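Local coordinates for protein proline dehydrogenase (Bradyrhizobium japonicum USDA 110, PDB 3HAZ) that probably oxidises proline to glutamate in two steps, using an FAD-dependent proline dehydrogenase and an NAD-dependent aldehyde dehydrogenase joined in one chain, at residues R517-G522 and D528-D533; H244-A249 and R819-G824. All coordinates share one frame; numbering follows the deposited sequence.

Contact 1: R517-G522 and D528-D533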
ATOM      1  N   ARG A 517      12.609  24.108 -24.336  1.00 24.68           N
ATOM      2  CA  ARG A 517      12.234  25.479 -24.001  1.00 24.48           C
ATOM      3  C   ARG A 517      11.773  26.261 -25.220  1.00 22.96           C
ATOM      4  O   ARG A 517      12.332  26.117 -26.307  1.00 22.74           O
ATOM      5  CB  ARG A 517      13.404  26.218 -23.357  1.00 27.34           C
ATOM      6  CG  ARG A 517      13.715  25.794 -21.933  1.00 40.07           C
ATOM      7  CD  ARG A 517      14.781  26.710 -21.350  1.00 56.83           C
ATOM      8  NE  ARG A 517      14.485  28.115 -21.629  1.00 68.01           N
ATOM      9  CZ  ARG A 517      15.399  29.082 -21.680  1.00 74.22           C
ATOM     10  NH1 ARG A 517      15.028  30.331 -21.941  1.00 77.73           N
ATOM     11  NH2 ARG A 517      16.681  28.804 -21.478  1.00 72.95           N
ATOM     12  N   GLY A 518      10.759  27.102 -25.024  1.00 19.17           N
ATOM     13  CA  GLY A 518      10.275  27.985 -26.069  1.00 20.40           C
ATOM     14  C   GLY A 518      10.516  29.439 -25.705  1.00 26.65           C
ATOM     15  O   GLY A 518      11.277  29.735 -24.786  1.00 27.96           O
ATOM     16  N   VAL A 519       9.860  30.344 -26.422  1.00 18.19           N
ATOM     17  CA  VAL A 519      10.025  31.774 -26.207  1.00 17.53           C
ATOM     18  C   VAL A 519       8.667  32.444 -26.352  1.00 23.32           C
ATOM     19  O   VAL A 519       7.904  32.101 -27.255  1.00 26.22           O
ATOM     20  CB  VAL A 519      11.017  32.383 -27.239  1.00 19.60           C
ATOM     21  CG1 VAL A 519      11.149  33.888 -27.056  1.00 20.14           C
ATOM     22  CG2 VAL A 519      12.390  31.699 -27.136  1.00 21.79           C
ATOM     23  N   GLU A 520       8.356  33.380 -25.459  1.00 18.45           N
ATOM     24  CA  GLU A 520       7.137  34.175 -25.587  1.00 18.89           C
ATOM     25  C   GLU A 520       7.406  35.416 -26.431  1.00 24.32           C
ATOM     26  O   GLU A 520       8.075  36.352 -25.980  1.00 24.12           O
ATOM     27  CB  GLU A 520       6.584  34.573 -24.217  1.00 22.61           C
ATOM     28  CG  GLU A 520       5.324  35.438 -24.294  1.00 26.86           C
ATOM     29  CD  GLU A 520       4.271  34.850 -25.224  1.00 26.91           C
ATOM     30  OE1 GLU A 520       3.670  33.817 -24.858  1.00 24.73           O
ATOM     31  OE2 GLU A 520       4.039  35.421 -26.318  1.00 19.23           O
ATOM     32  N   PHE A 521       6.887  35.413 -27.659  1.00 20.96           N
ATOM     33  CA  PHE A 521       7.101  36.511 -28.592  1.00 24.43           C
ATOM     34  C   PHE A 521       6.424  37.789 -28.089  1.00 27.62           C
ATOM     35  O   PHE A 521       6.787  38.895 -28.492  1.00 21.97           O
ATOM     36  CB  PHE A 521       6.561  36.140 -29.976  1.00 30.39           C
ATOM     37  CG  PHE A 521       7.438  35.187 -30.744  1.00 28.21           C
ATOM     38  CD1 PHE A 521       8.378  34.406 -30.097  1.00 29.51           C
ATOM     39  CD2 PHE A 521       7.294  35.051 -32.114  1.00 30.48           C
ATOM     40  CE1 PHE A 521       9.173  33.524 -30.802  1.00 31.54           C
ATOM     41  CE2 PHE A 521       8.085  34.170 -32.824  1.00 33.78           C
ATOM     42  CZ  PHE A 521       9.026  33.405 -32.168  1.00 31.66           C
ATOM     43  N   GLY A 522       5.445  37.626 -27.200  1.00 22.28           N
ATOM     44  CA  GLY A 522       4.708  38.751 -26.652  1.00 25.01           C
ATOM     45  C   GLY A 522       5.425  39.439 -25.504  1.00 27.09           C
ATOM     46  O   GLY A 522       4.895  40.376 -24.910  1.00 25.76           O
ATOM     47  N   ASP A 528      13.206  40.213 -28.525  1.00 22.82           N
ATOM     48  CA  ASP A 528      14.343  41.024 -28.970  1.00 26.77           C
ATOM     49  C   ASP A 528      15.660  40.276 -28.793  1.00 27.35           C
ATOM     50  O   ASP A 528      16.549  40.361 -29.639  1.00 29.41           O
ATOM     51  CB  ASP A 528      14.406  42.355 -28.213  1.00 26.38           C
ATOM     52  CG  ASP A 528      13.251  43.288 -28.558  1.00 42.92           C
ATOM     53  OD1 ASP A 528      12.512  43.010 -29.530  1.00 43.83           O
ATOM     54  OD2 ASP A 528      13.087  44.307 -27.849  1.00 41.65           O
ATOM     55  N   GLN A 529      15.782  39.541 -27.691  1.00 29.42           N
ATOM     56  CA  GLN A 529      17.014  38.805 -27.413  1.00 28.36           C
ATOM     57  C   GLN A 529      17.179  37.640 -28.384  1.00 27.55           C
ATOM     58  O   GLN A 529      18.271  37.407 -28.912  1.00 28.10           O
ATOM     59  CB  GLN A 529      17.041  38.300 -25.965  1.00 30.53           C
ATOM     60  CG  GLN A 529      18.381  37.694 -25.549  1.00 32.89           C
ATOM     61  CD  GLN A 529      19.524  38.704 -25.608  1.00 41.97           C
ATOM     62  OE1 GLN A 529      19.485  39.742 -24.946  1.00 40.60           O
ATOM     63  NE2 GLN A 529      20.551  38.399 -26.398  1.00 35.38           N
ATOM     64  N   LEU A 530      16.091  36.912 -28.615  1.00 26.83           N
ATOM     65  CA  LEU A 530      16.079  35.823 -29.586  1.00 29.44           C
ATOM     66  C   LEU A 530      16.483  36.316 -30.976  1.00 32.43           C
ATOM     67  O   LEU A 530      17.284  35.684 -31.655  1.00 33.08           O
ATOM     68  CB  LEU A 530      14.691  35.174 -29.649  1.00 25.94           C
ATOM     69  CG  LEU A 530      14.495  34.120 -30.742  1.00 30.81           C
ATOM     70  CD1 LEU A 530      15.544  33.016 -30.613  1.00 30.42           C
ATOM     71  CD2 LEU A 530      13.086  33.535 -30.710  1.00 31.70           C
ATOM     72  N   LEU A 531      15.913  37.444 -31.395  1.00 31.21           N
ATOM     73  CA  LEU A 531      16.205  38.008 -32.711  1.00 32.76           C
ATOM     74  C   LEU A 531      17.677  38.375 -32.824  1.00 32.44           C
ATOM     75  O   LEU A 531      18.315  38.105 -33.836  1.00 33.17           O
ATOM     76  CB  LEU A 531      15.340  39.245 -32.974  1.00 27.53           C
ATOM     77  CG  LEU A 531      13.876  38.996 -33.348  1.00 29.63           C
ATOM     78  CD1 LEU A 531      13.052  40.289 -33.258  1.00 21.53           C
ATOM     79  CD2 LEU A 531      13.796  38.395 -34.740  1.00 26.94           C
ATOM     80  N   THR A 532      18.199  38.994 -31.771  1.00 32.57           N
ATOM     81  CA  THR A 532      19.604  39.371 -31.698  1.00 36.07           C
ATOM     82  C   THR A 532      20.512  38.146 -31.769  1.00 34.24           C
ATOM     83  O   THR A 532      21.469  38.115 -32.541  1.00 30.19           O
ATOM     84  CB  THR A 532      19.898  40.140 -30.396  1.00 39.44           C
ATOM     85  OG1 THR A 532      19.188  41.384 -30.404  1.00 37.35           O
ATOM     86  CG2 THR A 532      21.392  40.412 -30.255  1.00 36.96           C
ATOM     87  N   ASP A 533      20.200  37.133 -30.966  1.00 26.54           N
ATOM     88  CA  ASP A 533      21.003  35.917 -30.919  1.00 28.78           C
ATOM     89  C   ASP A 533      21.080  35.260 -32.291  1.00 36.80           C
ATOM     90  O   ASP A 533      22.161  34.897 -32.752  1.00 32.17           O
ATOM     91  CB  ASP A 533      20.443  34.935 -29.884  1.00 33.90           C
ATOM     92  CG  ASP A 533      20.656  35.408 -28.449  1.00 35.54           C
ATOM     93  OD1 ASP A 533      21.406  36.387 -28.254  1.00 33.48           O
ATOM     94  OD2 ASP A 533      20.078  34.802 -27.520  1.00 35.39           O
TER
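L530 meets V519 and F521 where the irregular loop 517-522 folds back on the helix that follows it, 524-536, held by apolar contacts with no hydrogen bond across. L530 has the most surface buried, and CD2 makes its close contacts. Its CG stands anti to the backbone N (chi1 173°), which sends that branch across to the loop. There CD2 lies 4.1 Å from V519 CG2, and V519 CG1 is almost as near, so both valine methyls face the same leucine methyl from one side. F521 adds a ring carbon, CE1, which comes to 3.9 Å from L530 CD2; the methyl approaches the ring obliquely. L604 of helix 604-629 touches both F521 and L530, and L608 touches V519, so this aldehyde dehydrogenase helix packs against the same cluster. The E520 carboxylate is held at both oxygens: OE1 forms a salt bridge with R358, while the anti lone pair of OE2 takes the N-H of G522, N to OE2 2.8 Å. Within the helix, D528 O accepts two donors from opposite faces of its carbonyl plane, T532 N at 3.0 Å and T532 OG1 at 2.9 Å.

Contact 2: H244-A249 and R819-G824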
ATOM      1  N   HIS A 244      -7.933  45.615 -35.267  1.00 21.49           N
ATOM      2  CA  HIS A 244      -6.801  45.278 -36.125  1.00 20.42           C
ATOM      3  C   HIS A 244      -6.728  43.757 -36.330  1.00 21.75           C
ATOM      4  O   HIS A 244      -6.852  43.001 -35.369  1.00 23.40           O
ATOM      5  CB  HIS A 244      -5.498  45.802 -35.522  1.00 20.22           C
ATOM      6  CG  HIS A 244      -4.375  45.883 -36.507  1.00 22.42           C
ATOM      7  ND1 HIS A 244      -3.654  44.777 -36.903  1.00 21.15           N
ATOM      8  CD2 HIS A 244      -3.868  46.931 -37.198  1.00 21.28           C
ATOM      9  CE1 HIS A 244      -2.744  45.143 -37.790  1.00 26.09           C
ATOM     10  NE2 HIS A 244      -2.851  46.446 -37.983  1.00 25.41           N
ATOM     11  N   PRO A 245      -6.538  43.318 -37.587  1.00 20.44           N
ATOM     12  CA  PRO A 245      -6.606  41.911 -38.014  1.00 26.07           C
ATOM     13  C   PRO A 245      -5.341  41.093 -37.707  1.00 29.02           C
ATOM     14  O   PRO A 245      -5.395  39.863 -37.748  1.00 22.23           O
ATOM     15  CB  PRO A 245      -6.793  42.004 -39.539  1.00 27.42           C
ATOM     16  CG  PRO A 245      -6.668  43.468 -39.905  1.00 28.47           C
ATOM     17  CD  PRO A 245      -6.174  44.209 -38.703  1.00 28.03           C
ATOM     18  N   ARG A 246      -4.221  41.754 -37.439  1.00 24.04           N
ATOM     19  CA  ARG A 246      -3.039  41.055 -36.944  1.00 27.31           C
ATOM     20  C   ARG A 246      -2.529  41.784 -35.718  1.00 24.31           C
ATOM     21  O   ARG A 246      -1.426  42.334 -35.741  1.00 22.06           O
ATOM     22  CB  ARG A 246      -1.908  40.979 -37.990  1.00 20.42           C
ATOM     23  CG  ARG A 246      -2.209  40.213 -39.273  1.00 21.64           C
ATOM     24  CD  ARG A 246      -2.553  38.739 -39.065  1.00 19.21           C
ATOM     25  NE  ARG A 246      -1.581  38.003 -38.256  1.00 25.37           N
ATOM     26  CZ  ARG A 246      -1.500  36.673 -38.208  1.00 22.90           C
ATOM     27  NH1 ARG A 246      -2.306  35.927 -38.953  1.00 22.89           N
ATOM     28  NH2 ARG A 246      -0.600  36.080 -37.433  1.00 25.42           N
ATOM     29  N   PHE A 247      -3.334  41.794 -34.657  1.00 22.95           N
ATOM     30  CA  PHE A 247      -2.952  42.423 -33.397  1.00 18.83           C
ATOM     31  C   PHE A 247      -2.050  41.477 -32.612  1.00 25.97           C
ATOM     32  O   PHE A 247      -2.522  40.634 -31.843  1.00 23.17           O
ATOM     33  CB  PHE A 247      -4.191  42.810 -32.576  1.00 25.80           C
ATOM     34  CG  PHE A 247      -3.870  43.579 -31.321  1.00 18.08           C
ATOM     35  CD1 PHE A 247      -4.209  43.079 -30.079  1.00 12.99           C
ATOM     36  CD2 PHE A 247      -3.202  44.797 -31.389  1.00 22.19           C
ATOM     37  CE1 PHE A 247      -3.904  43.778 -28.929  1.00 21.47           C
ATOM     38  CE2 PHE A 247      -2.894  45.498 -30.242  1.00 19.04           C
ATOM     39  CZ  PHE A 247      -3.242  44.990 -29.013  1.00 23.28           C
ATOM     40  N   GLU A 248      -0.746  41.628 -32.815  1.00 26.54           N
ATOM     41  CA  GLU A 248       0.239  40.683 -32.307  1.00 23.28           C
ATOM     42  C   GLU A 248       1.617  41.338 -32.276  1.00 22.36           C
ATOM     43  O   GLU A 248       1.926  42.206 -33.102  1.00 26.17           O
ATOM     44  CB  GLU A 248       0.291  39.450 -33.218  1.00 21.87           C
ATOM     45  CG  GLU A 248       0.868  39.761 -34.606  1.00 25.21           C
ATOM     46  CD  GLU A 248       0.642  38.654 -35.626  1.00 29.24           C
ATOM     47  OE1 GLU A 248       0.270  37.532 -35.227  1.00 27.55           O
ATOM     48  OE2 GLU A 248       0.834  38.913 -36.833  1.00 24.83           O
ATOM     49  N   ALA A 249       2.451  40.896 -31.340  1.00 26.53           N
ATOM     50  CA  ALA A 249       3.799  41.435 -31.174  1.00 26.07           C
ATOM     51  C   ALA A 249       4.624  41.497 -32.466  1.00 27.80           C
ATOM     52  O   ALA A 249       5.266  42.511 -32.742  1.00 30.08           O
ATOM     53  CB  ALA A 249       4.547  40.656 -30.108  1.00 21.48           C
ATOM     54  N   ARG A 819      -5.274  37.334 -46.712  1.00 28.03           N
ATOM     55  CA  ARG A 819      -4.782  38.586 -47.264  1.00 31.22           C
ATOM     56  C   ARG A 819      -3.903  39.336 -46.261  1.00 29.60           C
ATOM     57  O   ARG A 819      -3.065  40.137 -46.655  1.00 26.47           O
ATOM     58  CB  ARG A 819      -5.942  39.480 -47.719  1.00 27.58           C
ATOM     59  CG  ARG A 819      -5.501  40.665 -48.576  1.00 37.79           C
ATOM     60  CD  ARG A 819      -6.650  41.638 -48.852  1.00 46.31           C
ATOM     61  NE  ARG A 819      -7.817  40.976 -49.429  1.00 46.57           N
ATOM     62  N   GLU A 820      -4.087  39.067 -44.970  1.00 31.56           N
ATOM     63  CA  GLU A 820      -3.334  39.773 -43.933  1.00 23.68           C
ATOM     64  C   GLU A 820      -1.970  39.158 -43.634  1.00 30.16           C
ATOM     65  O   GLU A 820      -1.210  39.704 -42.835  1.00 29.41           O
ATOM     66  CB  GLU A 820      -4.144  39.862 -42.635  1.00 24.38           C
ATOM     67  CG  GLU A 820      -5.388  40.736 -42.733  1.00 28.76           C
ATOM     68  CD  GLU A 820      -5.097  42.153 -43.216  1.00 33.62           C
ATOM     69  OE1 GLU A 820      -4.014  42.695 -42.904  1.00 33.87           O
ATOM     70  OE2 GLU A 820      -5.962  42.734 -43.906  1.00 32.36           O
ATOM     71  N   LEU A 821      -1.658  38.028 -44.262  1.00 23.47           N
ATOM     72  CA  LEU A 821      -0.367  37.384 -44.046  1.00 22.17           C
ATOM     73  C   LEU A 821       0.756  38.120 -44.776  1.00 26.88           C
ATOM     74  O   LEU A 821       0.672  38.367 -45.979  1.00 28.41           O
ATOM     75  CB  LEU A 821      -0.403  35.924 -44.493  1.00 19.76           C
ATOM     76  CG  LEU A 821      -1.479  35.040 -43.860  1.00 24.71           C
ATOM     77  CD1 LEU A 821      -1.387  33.629 -44.420  1.00 27.69           C
ATOM     78  CD2 LEU A 821      -1.348  35.022 -42.347  1.00 25.41           C
ATOM     79  N   LYS A 822       1.809  38.471 -44.047  1.00 30.72           N
ATOM     80  CA  LYS A 822       2.979  39.064 -44.682  1.00 32.81           C
ATOM     81  C   LYS A 822       3.846  37.978 -45.308  1.00 30.82           C
ATOM     82  O   LYS A 822       4.258  37.037 -44.634  1.00 24.85           O
ATOM     83  CB  LYS A 822       3.802  39.884 -43.690  1.00 33.93           C
ATOM     84  CG  LYS A 822       4.934  40.664 -44.355  1.00 41.22           C
ATOM     85  CD  LYS A 822       5.586  41.632 -43.383  1.00 47.63           C
ATOM     86  CE  LYS A 822       6.176  42.831 -44.109  1.00 50.31           C
ATOM     87  NZ  LYS A 822       7.114  42.418 -45.186  1.00 48.62           N
ATOM     88  N   ILE A 823       4.094  38.117 -46.605  1.00 27.84           N
ATOM     89  CA  ILE A 823       4.922  37.196 -47.366  1.00 25.93           C
ATOM     90  C   ILE A 823       6.231  37.911 -47.629  1.00 30.42           C
ATOM     91  O   ILE A 823       6.225  39.061 -48.056  1.00 32.62           O
ATOM     92  CB  ILE A 823       4.288  36.885 -48.738  1.00 28.23           C
ATOM     93  CG1 ILE A 823       2.874  36.330 -48.563  1.00 39.25           C
ATOM     94  CG2 ILE A 823       5.155  35.917 -49.536  1.00 29.57           C
ATOM     95  CD1 ILE A 823       2.060  36.355 -49.839  1.00 41.42           C
ATOM     96  N   GLY A 824       7.353  37.247 -47.374  1.00 29.74           N
ATOM     97  CA  GLY A 824       8.637  37.880 -47.610  1.00 33.65           C
ATOM     98  C   GLY A 824       9.808  37.194 -46.943  1.00 30.65           C
ATOM     99  O   GLY A 824       9.742  36.007 -46.618  1.00 28.96           O
TER
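The guanidinium of R246 has E248 CD at its edge, in plane, while L821 CD2 reaches NH1 at 3.6 Å from an oblique direction. The H244 ring carries P245 CD over one face, offset toward the rim, and R246 CA lies in plane at its edge. These groups form an interdomain contact: 244-249 belongs to a beta-alpha loop of the proline dehydrogenase TIM barrel, between strand 235-238 and helix 252-272. The other segment, 819-824, is a loop of the aldehyde dehydrogenase part, after helix 804-819. No hydrogen bond links the two segments; they meet mostly through carbon atoms, with the R246 NH1 and E820 O contacts the exceptions. P245 CB sits 3.7 Å from E820 CG, and P245 CG faces the E820 carboxylate carbon. R246 and E820 run past each other in opposite directions, with R246 CG 3.9 Å from E820 CB and also close to E820 O. The charge of E820 is met by R254 of helix 252-272, through OE1, which adds a salt bridge between the domains. R246 spends its own charge inside its loop. Bends at chi2 and chi3 (-61° and -52°) fold its chain into a side-on grip on E248, R246 NE to E248 OE2 at 2.9 Å and R246 NH2 to the syn lone pair of E248 OE1 at 2.8 Å. With an alanine here the two-point grip is lost, which would probably let the E248 carboxylate turn more easily, though S251 and H832 still hold OE2, and open a gap beside L821 CD2. The backbone of R246 is tied as well: R246 N donates to H244 ND1 at 3.1 Å, from 24° out of the imidazole plane.

In the fold
Following the chain from the N terminus, the barrel loop 244-249 comes first, then 517-522 and 528-533 in quick succession, and 819-824 last. Contact 2 closes a loop of 569 intervening residues and ties the proline dehydrogenase barrel to the aldehyde dehydrogenase part. Contact 1 closes only five residues, at the start of helix 524-536, and is nested wholly inside that long excursion, so the two do not cross. Their centres are 19 Å apart, yet they meet at one corner, where A249 CB packs 3.3 Å from F521 O and also near G522. The barrel loop thus borders both neighbours, 517-522 at its C-terminal end and 819-824 nearer its start.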